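Local atomic coordinates of putative hydrolase (Acinetobacter sp. NBRC 100985, PDB entry 4XUK), a protein that probably hydrolyses organophosphate triesters and lactones at a two-zinc site, as a member of the metallo-beta-lactamase superfamily. Residues A18-T23 / L266-I271; E99-I104 / P126-Y131; L105-H110 / P199-Y204. The protein carries 2 engineered substitutions. One frame throughout, in Å; residues are numbered along the deposited sequence.

Interaction 1. Residues A18-T23 / L266-I271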
ATOM      1  N   ALA A  18      10.626   2.631  -5.641  1.00 18.21           N
ATOM      2  CA  ALA A  18       9.677   3.741  -5.559  1.00 17.90           C
ATOM      3  C   ALA A  18      10.218   4.716  -4.532  1.00 19.27           C
ATOM      4  O   ALA A  18      10.650   4.291  -3.453  1.00 17.58           O
ATOM      5  CB  ALA A  18       8.302   3.245  -5.139  1.00 15.29           C
ATOM      6  N   LEU A  19      10.208   6.004  -4.870  1.00 17.87           N
ATOM      7  CA  LEU A  19      10.704   7.046  -3.972  1.00 15.78           C
ATOM      8  C   LEU A  19       9.645   8.118  -3.753  1.00 18.14           C
ATOM      9  O   LEU A  19       9.105   8.676  -4.720  1.00 16.71           O
ATOM     10  CB  LEU A  19      11.952   7.703  -4.568  1.00 17.84           C
ATOM     11  CG  LEU A  19      13.142   6.786  -4.820  1.00 17.97           C
ATOM     12  CD1 LEU A  19      14.297   7.563  -5.468  1.00 20.21           C
ATOM     13  CD2 LEU A  19      13.581   6.132  -3.507  1.00 19.29           C
ATOM     14  N   LEU A  20       9.356   8.413  -2.486  1.00 18.64           N
ATOM     15  CA  LEU A  20       8.328   9.403  -2.137  1.00 15.21           C
ATOM     16  C   LEU A  20       8.934  10.803  -2.044  1.00 16.15           C
ATOM     17  O   LEU A  20       9.972  10.999  -1.396  1.00 17.01           O
ATOM     18  CB  LEU A  20       7.647   9.034  -0.808  1.00 15.82           C
ATOM     19  CG  LEU A  20       6.518   9.968  -0.327  1.00 17.93           C
ATOM     20  CD1 LEU A  20       5.371  10.034  -1.338  1.00 16.69           C
ATOM     21  CD2 LEU A  20       5.975   9.544   1.025  1.00 18.10           C
ATOM     22  N   ASP A  21       8.297  11.768  -2.703  1.00 16.20           N
ATOM     23  CA  ASP A  21       8.719  13.155  -2.598  1.00 14.57           C
ATOM     24  C   ASP A  21       7.917  13.884  -1.535  1.00 15.11           C
ATOM     25  O   ASP A  21       8.416  14.801  -0.889  1.00 17.37           O
ATOM     26  CB  ASP A  21       8.564  13.897  -3.936  1.00 15.78           C
ATOM     27  CG  ASP A  21       9.447  15.125  -4.009  1.00 17.66           C
ATOM     28  OD1 ASP A  21      10.677  14.997  -3.773  1.00 17.76           O
ATOM     29  OD2 ASP A  21       8.931  16.225  -4.283  1.00 19.16           O
ATOM     30  N   GLY A  22       6.674  13.471  -1.344  1.00 18.81           N
ATOM     31  CA  GLY A  22       5.792  14.162  -0.419  1.00 18.70           C
ATOM     32  C   GLY A  22       4.355  13.916  -0.813  1.00 20.61           C
ATOM     33  O   GLY A  22       4.091  13.173  -1.771  1.00 17.40           O
ATOM     34  N   THR A  23       3.435  14.552  -0.093  1.00 19.41           N
ATOM     35  CA  THR A  23       2.009  14.338  -0.291  1.00 19.57           C
ATOM     36  C   THR A  23       1.285  15.677  -0.390  1.00 22.15           C
ATOM     37  O   THR A  23       1.440  16.535   0.484  1.00 21.46           O
ATOM     38  CB  THR A  23       1.420  13.545   0.880  1.00 23.02           C
ATOM     39  OG1 THR A  23       2.169  12.338   1.065  1.00 22.41           O
ATOM     40  CG2 THR A  23      -0.022  13.189   0.600  1.00 21.71           C
ATOM     41  N   LEU A 266      -0.036   8.263  -8.165  1.00 16.44           N
ATOM     42  CA  LEU A 266      -0.914   7.268  -7.542  1.00 15.35           C
ATOM     43  C   LEU A 266      -0.325   6.949  -6.167  1.00 16.40           C
ATOM     44  O   LEU A 266       0.859   7.208  -5.938  1.00 16.33           O
ATOM     45  CB  LEU A 266      -1.053   6.022  -8.437  1.00 16.30           C
ATOM     46  CG  LEU A 266      -1.785   6.315  -9.750  1.00 18.93           C
ATOM     47  CD1 LEU A 266      -1.890   5.089 -10.668  1.00 17.42           C
ATOM     48  CD2 LEU A 266      -3.154   6.885  -9.469  1.00 19.67           C
ATOM     49  N   PRO A 267      -1.151   6.441  -5.228  1.00 16.38           N
ATOM     50  CA  PRO A 267      -0.698   6.284  -3.837  1.00 15.39           C
ATOM     51  C   PRO A 267       0.617   5.528  -3.693  1.00 17.67           C
ATOM     52  O   PRO A 267       0.723   4.373  -4.154  1.00 16.27           O
ATOM     53  CB  PRO A 267      -1.844   5.504  -3.189  1.00 18.42           C
ATOM     54  CG  PRO A 267      -3.066   5.991  -3.940  1.00 22.22           C
ATOM     55  CD  PRO A 267      -2.586   6.133  -5.374  1.00 15.26           C
ATOM     56  N   PHE A 268       1.604   6.182  -3.075  1.00 15.89           N
ATOM     57  CA  PHE A 268       2.922   5.576  -2.855  1.00 19.27           C
ATOM     58  C   PHE A 268       2.790   4.156  -2.330  1.00 18.54           C
ATOM     59  O   PHE A 268       2.004   3.904  -1.409  1.00 20.02           O
ATOM     60  CB  PHE A 268       3.756   6.414  -1.875  1.00 16.92           C
ATOM     61  CG  PHE A 268       5.106   5.824  -1.588  1.00 18.40           C
ATOM     62  CD1 PHE A 268       6.189   6.121  -2.403  1.00 16.67           C
ATOM     63  CD2 PHE A 268       5.288   4.954  -0.517  1.00 20.31           C
ATOM     64  CE1 PHE A 268       7.419   5.570  -2.157  1.00 17.01           C
ATOM     65  CE2 PHE A 268       6.527   4.395  -0.261  1.00 16.45           C
ATOM     66  CZ  PHE A 268       7.589   4.706  -1.072  1.00 19.35           C
ATOM     67  N   PRO A 269       3.577   3.217  -2.880  1.00 19.29           N
ATOM     68  CA  PRO A 269       4.682   3.341  -3.848  1.00 16.33           C
ATOM     69  C   PRO A 269       4.297   3.701  -5.284  1.00 18.46           C
ATOM     70  O   PRO A 269       5.206   3.988  -6.077  1.00 19.76           O
ATOM     71  CB  PRO A 269       5.327   1.949  -3.816  1.00 19.85           C
ATOM     72  CG  PRO A 269       4.256   1.043  -3.336  1.00 21.56           C
ATOM     73  CD  PRO A 269       3.461   1.846  -2.359  1.00 17.03           C
ATOM     74  N   GLY A 270       3.008   3.698  -5.627  1.00 15.38           N
ATOM     75  CA  GLY A 270       2.598   4.105  -6.967  1.00 15.21           C
ATOM     76  C   GLY A 270       2.814   3.038  -8.028  1.00 17.79           C
ATOM     77  O   GLY A 270       2.811   3.328  -9.231  1.00 15.91           O
ATOM     78  N   ILE A 271       2.990   1.798  -7.581  1.00 16.67           N
ATOM     79  CA  ILE A 271       3.235   0.677  -8.478  1.00 16.08           C
ATOM     80  C   ILE A 271       2.063  -0.304  -8.373  1.00 15.45           C
ATOM     81  O   ILE A 271       1.613  -0.654  -7.273  1.00 17.56           O
ATOM     82  CB  ILE A 271       4.574  -0.027  -8.122  1.00 15.12           C
ATOM     83  CG1 ILE A 271       5.747   0.962  -8.186  1.00 14.48           C
ATOM     84  CG2 ILE A 271       4.836  -1.215  -9.041  1.00 18.41           C
ATOM     85  CD1 ILE A 271       7.104   0.338  -7.759  1.00 14.78           C
TER
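The F268 ring lies between L20 on one face and its own neighbour P269 on the other. L20 CB sits over the first face, 4.0 Å from the ring centroid and 29° off the normal, a CH-pi contact. P269 CB is above the opposite face. At the edge, near the ring plane, come L19 N and A18 O, the latter 3.7 Å from F268 CE1. The edge of the ring thus abuts the strand backbone at A18 and L19. F268 CG is anti to the backbone N (chi1 179°), which sends the ring out from the loop to the strand. Beyond the ring, A18 CB fits against P269, 3.5 Å from P269 CB and 3.3 Å from P269 O. I271 CD1 touches the same methyl at 4.1 Å. The contact across the segments is packing alone. Within the loop, G270 N bonds to P267 O (2.8 Å), closing a type VIa beta turn with the cis peptide bond before P269. F289 of the second subunit meets F268 edge-to-face and also packs on L20, so the site borders the dimer interface. The loop directly follows zinc ligand H265. Its packing on strand 14-26 joins the two sheets of the metallo-beta-lactamase alpha-beta/beta-alpha sandwich.

Interaction 2. Residues E99-I104 / P126-Y131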
ATOM      1  N   GLU A  99      25.515   9.617  -6.801  1.00 20.67           N
ATOM      2  CA  GLU A  99      26.574   9.485  -7.811  1.00 22.26           C
ATOM      3  C   GLU A  99      26.385   8.261  -8.710  1.00 20.78           C
ATOM      4  O   GLU A  99      26.984   8.181  -9.783  1.00 20.78           O
ATOM      5  CB  GLU A  99      27.955   9.423  -7.149  1.00 22.81           C
ATOM      6  CG  GLU A  99      28.389  10.714  -6.468  1.00 22.42           C
ATOM      7  CD  GLU A  99      27.894  10.824  -5.038  1.00 24.55           C
ATOM      8  OE1 GLU A  99      27.079   9.973  -4.605  1.00 20.97           O
ATOM      9  OE2 GLU A  99      28.331  11.765  -4.339  1.00 23.18           O
ATOM     10  N   GLN A 100      25.558   7.311  -8.275  1.00 20.42           N
ATOM     11  CA  GLN A 100      25.319   6.090  -9.045  1.00 19.86           C
ATOM     12  C   GLN A 100      24.303   6.316 -10.163  1.00 20.26           C
ATOM     13  O   GLN A 100      24.230   5.527 -11.114  1.00 18.86           O
ATOM     14  CB  GLN A 100      24.798   4.970  -8.142  1.00 20.24           C
ATOM     15  CG  GLN A 100      25.777   4.412  -7.129  1.00 22.08           C
ATOM     16  CD  GLN A 100      25.110   3.350  -6.266  1.00 22.94           C
ATOM     17  OE1 GLN A 100      24.372   3.661  -5.336  1.00 23.54           O
ATOM     18  NE2 GLN A 100      25.351   2.096  -6.586  1.00 25.49           N
ATOM     19  N   VAL A 101      23.512   7.379 -10.055  1.00 18.33           N
ATOM     20  CA  VAL A 101      22.553   7.688 -11.116  1.00 15.49           C
ATOM     21  C   VAL A 101      23.280   8.173 -12.380  1.00 21.55           C
ATOM     22  O   VAL A 101      23.961   9.209 -12.369  1.00 20.22           O
ATOM     23  CB  VAL A 101      21.514   8.718 -10.659  1.00 17.65           C
ATOM     24  CG1 VAL A 101      20.508   8.988 -11.782  1.00 15.11           C
ATOM     25  CG2 VAL A 101      20.797   8.213  -9.392  1.00 17.28           C
ATOM     26  N   ASP A 102      23.147   7.381 -13.434  1.00 21.18           N
ATOM     27  CA  ASP A 102      23.739   7.553 -14.775  1.00 22.53           C
ATOM     28  C   ASP A 102      22.849   8.331 -15.764  1.00 21.76           C
ATOM     29  O   ASP A 102      23.320   8.993 -16.623  1.00 21.26           O
ATOM     30  CB  ASP A 102      23.931   6.196 -15.479  1.00 31.78           C
ATOM     31  CG  ASP A 102      24.661   5.240 -14.683  1.00 32.95           C
ATOM     32  OD1 ASP A 102      25.754   5.544 -14.262  1.00 38.69           O
ATOM     33  OD2 ASP A 102      24.143   4.187 -14.433  1.00 38.24           O
ATOM     34  N   THR A 103      21.552   8.117 -15.644  1.00 20.01           N
ATOM     35  CA  THR A 103      20.543   8.659 -16.514  1.00 18.67           C
ATOM     36  C   THR A 103      19.279   9.097 -15.752  1.00 21.75           C
ATOM     37  O   THR A 103      18.814   8.427 -14.860  1.00 17.89           O
ATOM     38  CB  THR A 103      20.125   7.657 -17.576  1.00 21.54           C
ATOM     39  OG1 THR A 103      21.245   7.117 -18.205  1.00 23.81           O
ATOM     40  CG2 THR A 103      19.213   8.285 -18.594  1.00 17.48           C
ATOM     41  N   ILE A 104      18.735  10.223 -16.161  1.00 18.02           N
ATOM     42  CA  ILE A 104      17.469  10.696 -15.616  1.00 16.18           C
ATOM     43  C   ILE A 104      16.504  10.912 -16.779  1.00 16.77           C
ATOM     44  O   ILE A 104      16.811  11.648 -17.712  1.00 16.45           O
ATOM     45  CB  ILE A 104      17.657  12.013 -14.820  1.00 18.34           C
ATOM     46  CG1 ILE A 104      18.579  11.775 -13.616  1.00 16.76           C
ATOM     47  CG2 ILE A 104      16.301  12.603 -14.397  1.00 16.24           C
ATOM     48  CD1 ILE A 104      18.915  13.018 -12.808  1.00 19.27           C
ATOM     49  N   PRO A 126      25.539  14.169 -10.037  1.00 19.72           N
ATOM     50  CA  PRO A 126      26.709  14.700 -10.749  1.00 22.80           C
ATOM     51  C   PRO A 126      27.176  13.850 -11.934  1.00 22.88           C
ATOM     52  O   PRO A 126      27.862  14.385 -12.799  1.00 28.20           O
ATOM     53  CB  PRO A 126      27.790  14.763  -9.658  1.00 28.52           C
ATOM     54  CG  PRO A 126      27.379  13.772  -8.646  1.00 23.21           C
ATOM     55  CD  PRO A 126      25.870  13.726  -8.668  1.00 21.11           C
ATOM     56  N   ASN A 127      26.787  12.578 -11.995  1.00 23.02           N
ATOM     57  CA  ASN A 127      27.190  11.710 -13.102  1.00 24.58           C
ATOM     58  C   ASN A 127      26.062  11.380 -14.077  1.00 25.94           C
ATOM     59  O   ASN A 127      26.205  10.514 -14.943  1.00 21.19           O
ATOM     60  CB  ASN A 127      27.785  10.424 -12.547  1.00 25.45           C
ATOM     61  CG  ASN A 127      28.976  10.691 -11.670  1.00 26.84           C
ATOM     62  OD1 ASN A 127      29.851  11.470 -12.035  1.00 23.48           O
ATOM     63  ND2 ASN A 127      29.003  10.081 -10.494  1.00 20.27           N
ATOM     64  N   ALA A 128      24.947  12.084 -13.941  1.00 21.30           N
ATOM     65  CA  ALA A 128      23.758  11.760 -14.711  1.00 20.26           C
ATOM     66  C   ALA A 128      23.552  12.693 -15.890  1.00 23.01           C
ATOM     67  O   ALA A 128      23.806  13.906 -15.810  1.00 20.46           O
ATOM     68  CB  ALA A 128      22.523  11.801 -13.814  1.00 21.98           C
ATOM     69  N   THR A 129      23.062  12.133 -16.984  1.00 17.93           N
ATOM     70  CA  THR A 129      22.505  12.986 -18.011  1.00 17.96           C
ATOM     71  C   THR A 129      20.983  12.882 -18.050  1.00 21.08           C
ATOM     72  O   THR A 129      20.382  11.798 -17.901  1.00 16.69           O
ATOM     73  CB  THR A 129      23.212  12.825 -19.385  1.00 26.05           C
ATOM     74  OG1 THR A 129      22.258  12.799 -20.461  1.00 29.07           O
ATOM     75  CG2 THR A 129      24.058  11.614 -19.388  1.00 18.67           C
ATOM     76  N   VAL A 130      20.386  14.054 -18.203  1.00 16.64           N
ATOM     77  CA  VAL A 130      18.957  14.253 -18.089  1.00 18.10           C
ATOM     78  C   VAL A 130      18.359  14.312 -19.490  1.00 17.65           C
ATOM     79  O   VAL A 130      18.884  15.025 -20.372  1.00 18.68           O
ATOM     80  CB  VAL A 130      18.677  15.567 -17.327  1.00 14.94           C
ATOM     81  CG1 VAL A 130      17.197  15.883 -17.310  1.00 15.52           C
ATOM     82  CG2 VAL A 130      19.235  15.488 -15.905  1.00 17.92           C
ATOM     83  N   TYR A 131      17.290  13.540 -19.695  1.00 15.33           N
ATOM     84  CA  TYR A 131      16.549  13.514 -20.963  1.00 17.44           C
ATOM     85  C   TYR A 131      15.104  13.943 -20.773  1.00 19.39           C
ATOM     86  O   TYR A 131      14.461  13.589 -19.775  1.00 18.96           O
ATOM     87  CB  TYR A 131      16.481  12.096 -21.522  1.00 17.62           C
ATOM     88  CG  TYR A 131      17.775  11.542 -22.040  1.00 19.93           C
ATOM     89  CD1 TYR A 131      18.727  11.017 -21.175  1.00 17.37           C
ATOM     90  CD2 TYR A 131      18.029  11.510 -23.401  1.00 19.82           C
ATOM     91  CE1 TYR A 131      19.922  10.492 -21.663  1.00 22.93           C
ATOM     92  CE2 TYR A 131      19.215  10.993 -23.896  1.00 20.66           C
ATOM     93  CZ  TYR A 131      20.148  10.481 -23.023  1.00 23.55           C
ATOM     94  OH  TYR A 131      21.322   9.968 -23.527  1.00 23.05           O
TER
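I104, A128 and V130 form the apolar centre. I104 and V130 lie side by side and point the same way, with I104 CB 4.0 Å from V130 CG2. The I104 chain is extended, and its CG1 is anti to the carbonyl carbon (chi1 -63°). This brings CD1 to 3.9 Å from A128 CB. V101 CG1 reaches that methyl from farther back along the chain. T103 and T129 point to the other face of the sheet; T103 CG2 touches Y131 CD1 at 3.8 Å. The backbones pair as parallel strands. T129 N bonds to D102 O (3.2 Å), I104 N to T129 O (2.9 Å) and Y131 N to I104 O (2.8 Å). At the polar edge N127 ND2 gives an almost straight bond to E99 O, 2.9 Å long at 176°. It lies in both the amide and the carbonyl plane and uses a lone pair. There P126 also packs on E99. D102 OD2 turns instead to L69 N, and T103 OG1 to Q187. Strands 103-105 and 129-133 are thus adjacent and parallel in the first mixed sheet of the metallo-beta-lactamase fold, and the chain between them carries the zinc-binding loop with H108 and H110.

Interaction 3. Residues L105-H110 / P199-Y204. With ZN (zinc ion), chain D.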
ATOM      1  N   LEU A 105      15.359  10.236 -16.732  1.00 14.13           N
ATOM      2  CA  LEU A 105      14.305  10.443 -17.725  1.00 16.59           C
ATOM      3  C   LEU A 105      13.182  11.263 -17.098  1.00 18.31           C
ATOM      4  O   LEU A 105      12.671  10.934 -16.018  1.00 18.23           O
ATOM      5  CB  LEU A 105      13.752   9.111 -18.237  1.00 14.42           C
ATOM      6  CG  LEU A 105      14.766   8.097 -18.755  1.00 19.10           C
ATOM      7  CD1 LEU A 105      14.084   6.788 -19.132  1.00 20.53           C
ATOM      8  CD2 LEU A 105      15.607   8.646 -19.893  1.00 17.54           C
ATOM      9  N   LEU A 106      12.806  12.336 -17.776  1.00 14.88           N
ATOM     10  CA  LEU A 106      11.734  13.197 -17.294  1.00 15.38           C
ATOM     11  C   LEU A 106      10.480  12.970 -18.128  1.00 18.92           C
ATOM     12  O   LEU A 106      10.525  13.053 -19.353  1.00 17.27           O
ATOM     13  CB  LEU A 106      12.168  14.669 -17.382  1.00 15.07           C
ATOM     14  CG  LEU A 106      13.381  15.017 -16.510  1.00 18.55           C
ATOM     15  CD1 LEU A 106      13.757  16.473 -16.661  1.00 18.97           C
ATOM     16  CD2 LEU A 106      13.139  14.670 -15.032  1.00 15.43           C
ATOM     17  N   THR A 107       9.359  12.674 -17.476  1.00 16.24           N
ATOM     18  CA  THR A 107       8.119  12.492 -18.224  1.00 16.30           C
ATOM     19  C   THR A 107       7.661  13.816 -18.812  1.00 16.56           C
ATOM     20  O   THR A 107       7.114  13.859 -19.916  1.00 17.40           O
ATOM     21  CB  THR A 107       7.002  11.896 -17.349  1.00 18.21           C
ATOM     22  OG1 THR A 107       6.802  12.716 -16.186  1.00 16.22           O
ATOM     23  CG2 THR A 107       7.364  10.470 -16.937  1.00 14.53           C
ATOM     24  N   HIS A 108       7.906  14.889 -18.063  1.00 14.33           N
ATOM     25  CA  HIS A 108       7.621  16.260 -18.491  1.00 18.23           C
ATOM     26  C   HIS A 108       8.332  17.229 -17.549  1.00 18.74           C
ATOM     27  O   HIS A 108       8.939  16.808 -16.562  1.00 17.30           O
ATOM     28  CB  HIS A 108       6.107  16.555 -18.533  1.00 16.87           C
ATOM     29  CG  HIS A 108       5.393  16.327 -17.237  1.00 19.07           C
ATOM     30  ND1 HIS A 108       5.538  15.174 -16.491  1.00 17.06           N
ATOM     31  CD2 HIS A 108       4.490  17.093 -16.571  1.00 14.65           C
ATOM     32  CE1 HIS A 108       4.774  15.250 -15.415  1.00 16.42           C
ATOM     33  NE2 HIS A 108       4.133  16.403 -15.441  1.00 18.94           N
ATOM     34  N   LEU A 109       8.235  18.523 -17.838  1.00 16.20           N
ATOM     35  CA  LEU A 109       9.012  19.514 -17.103  1.00 16.27           C
ATOM     36  C   LEU A 109       8.232  20.286 -16.035  1.00 19.70           C
ATOM     37  O   LEU A 109       8.697  21.333 -15.582  1.00 18.71           O
ATOM     38  CB  LEU A 109       9.677  20.497 -18.089  1.00 19.43           C
ATOM     39  CG  LEU A 109      10.726  19.906 -19.034  1.00 17.86           C
ATOM     40  CD1 LEU A 109      11.177  20.936 -20.068  1.00 18.59           C
ATOM     41  CD2 LEU A 109      11.922  19.416 -18.248  1.00 19.40           C
ATOM     42  N   HIS A 110       7.067  19.784 -15.611  1.00 18.04           N
ATOM     43  CA  HIS A 110       6.410  20.373 -14.448  1.00 17.53           C
ATOM     44  C   HIS A 110       7.384  20.289 -13.266  1.00 18.03           C
ATOM     45  O   HIS A 110       8.153  19.330 -13.159  1.00 19.02           O
ATOM     46  CB  HIS A 110       5.046  19.697 -14.148  1.00 14.55           C
ATOM     47  CG  HIS A 110       3.891  20.335 -14.861  1.00 20.39           C
ATOM     48  ND1 HIS A 110       2.674  19.711 -15.026  1.00 16.78           N
ATOM     49  CD2 HIS A 110       3.772  21.549 -15.457  1.00 17.28           C
ATOM     50  CE1 HIS A 110       1.858  20.498 -15.700  1.00 21.81           C
ATOM     51  NE2 HIS A 110       2.494  21.626 -15.971  1.00 18.64           N
ATOM     52  N   PRO A 199       2.445  19.680 -23.551  1.00 22.06           N
ATOM     53  CA  PRO A 199       2.537  19.414 -24.993  1.00 21.81           C
ATOM     54  C   PRO A 199       3.548  18.331 -25.372  1.00 19.73           C
ATOM     55  O   PRO A 199       3.422  17.756 -26.457  1.00 22.76           O
ATOM     56  CB  PRO A 199       2.933  20.776 -25.572  1.00 20.22           C
ATOM     57  CG  PRO A 199       2.391  21.772 -24.585  1.00 20.02           C
ATOM     58  CD  PRO A 199       2.593  21.115 -23.242  1.00 18.47           C
ATOM     59  N   GLY A 200       4.516  18.038 -24.504  1.00 18.97           N
ATOM     60  CA  GLY A 200       5.518  17.029 -24.815  1.00 19.96           C
ATOM     61  C   GLY A 200       5.624  15.947 -23.754  1.00 20.79           C
ATOM     62  O   GLY A 200       6.693  15.356 -23.553  1.00 19.23           O
ATOM     63  N   HIS A 201       4.508  15.676 -23.081  1.00 20.55           N
ATOM     64  CA  HIS A 201       4.489  14.645 -22.049  1.00 18.23           C
ATOM     65  C   HIS A 201       4.729  13.289 -22.681  1.00 17.99           C
ATOM     66  O   HIS A 201       4.074  12.936 -23.664  1.00 18.81           O
ATOM     67  CB  HIS A 201       3.155  14.652 -21.295  1.00 17.77           C
ATOM     68  CG  HIS A 201       3.146  13.771 -20.085  1.00 16.74           C
ATOM     69  ND1 HIS A 201       2.955  12.408 -20.156  1.00 17.67           N
ATOM     70  CD2 HIS A 201       3.317  14.058 -18.772  1.00 15.71           C
ATOM     71  CE1 HIS A 201       3.001  11.895 -18.938  1.00 17.25           C
ATOM     72  NE2 HIS A 201       3.226  12.873 -18.082  1.00 16.72           N
ATOM     73  N   PHE A 202       5.686  12.544 -22.134  1.00 15.32           N
ATOM     74  CA  PHE A 202       5.969  11.194 -22.598  1.00 18.14           C
ATOM     75  C   PHE A 202       5.968  10.221 -21.430  1.00 18.69           C
ATOM     76  O   PHE A 202       6.283  10.590 -20.286  1.00 18.96           O
ATOM     77  CB  PHE A 202       7.358  11.118 -23.244  1.00 18.62           C
ATOM     78  CG  PHE A 202       7.370  11.345 -24.739  1.00 19.64           C
ATOM     79  CD1 PHE A 202       7.043  12.583 -25.274  1.00 17.90           C
ATOM     80  CD2 PHE A 202       7.756  10.327 -25.602  1.00 22.50           C
ATOM     81  CE1 PHE A 202       7.078  12.800 -26.656  1.00 23.92           C
ATOM     82  CE2 PHE A 202       7.794  10.535 -26.978  1.00 22.64           C
ATOM     83  CZ  PHE A 202       7.448  11.772 -27.503  1.00 20.16           C
ATOM     84  N   SER A 203       5.641   8.969 -21.719  1.00 18.07           N
ATOM     85  CA  SER A 203       5.801   7.905 -20.740  1.00 17.07           C
ATOM     86  C   SER A 203       6.953   7.025 -21.209  1.00 18.57           C
ATOM     87  O   SER A 203       7.385   7.140 -22.355  1.00 20.84           O
ATOM     88  CB  SER A 203       4.506   7.099 -20.594  1.00 17.37           C
ATOM     89  OG  SER A 203       3.414   7.951 -20.295  1.00 20.51           O
ATOM     90  N   TYR A 204       7.450   6.153 -20.329  1.00 19.06           N
ATOM     91  CA  TYR A 204       8.595   5.318 -20.650  1.00 17.71           C
ATOM     92  C   TYR A 204       8.288   3.855 -20.350  1.00 21.29           C
ATOM     93  O   TYR A 204       7.840   3.521 -19.249  1.00 19.18           O
ATOM     94  CB  TYR A 204       9.820   5.776 -19.849  1.00 18.56           C
ATOM     95  CG  TYR A 204      10.200   7.211 -20.114  1.00 17.75           C
ATOM     96  CD1 TYR A 204      10.847   7.567 -21.293  1.00 17.19           C
ATOM     97  CD2 TYR A 204       9.904   8.214 -19.194  1.00 18.13           C
ATOM     98  CE1 TYR A 204      11.195   8.878 -21.549  1.00 19.66           C
ATOM     99  CE2 TYR A 204      10.254   9.538 -19.441  1.00 16.97           C
ATOM    100  CZ  TYR A 204      10.890   9.860 -20.622  1.00 17.09           C
ATOM    101  OH  TYR A 204      11.245  11.172 -20.885  1.00 17.91           O
TER
HETATM  102 ZN    ZN D 402       2.445  17.438 -14.265  1.00 20.00          ZN
HETATM  103  O   HOH W   1       9.119  14.302 -22.135  1.00 20.09           O
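T107 O takes a straight 2.9 Å bond from F202 N and lies within reach of a water. This water is 3.0 Å from T107 O and from G200 O and can bridge them, though it has more acceptors in reach than protons. Nearby, Y204 OH donates to L106 O; the 2.5 Å length is short and its exact value doubtful. Y204 OH also hydrogen-bonds Y180 OH. L105 CB lies over one face of the Y204 ring, 3.9 Å from its centroid. H201 CD2 rests over one face of H108, 3.4 Å from H108 ND1, with the two ring planes 51° apart. H201 NE2 itself bonds to D218 N. H108 ND1 gives its hydrogen to T107 OG1 (2.8 Å) in the ring plane, while H108 NE2 binds zinc at 2.3 Å. T107 OG1 in turn bonds to D73, a second-shell link. H108 and H110 open the HxHxDH zinc-binding motif, whose D112 and H113 hold the second zinc. H197 and D218 complete the first site, and D218 binds both ions. The loop runs from strand 103-105 of one sheet to helix 111-114. It meets strand 202-208 of the other sheet, with strands 129-133 and 189-193 and helix 134-141 packed around it.

Overall arrangement
From the N terminus, strand 14-26 comes first. Its residues 18-23 meet the loop 266-271 across 242 intervening residues, so interaction 1 encloses the other two contacts. Next, 99-104 pairs with 126-131 and closes a short loop, interaction 2. Segment 105-110 follows directly and meets 199-204 in interaction 3. Interactions 2 and 3 therefore cross along the chain. They touch where Y131 O probably accepts a bond from L106 N, and where V130 packs on L106. Interaction 1 touches neither. Interaction 2 joins neighbouring strands within the first sheet. Interactions 1 and 3 tie that sheet to the second, and interaction 3 does so at the zinc site.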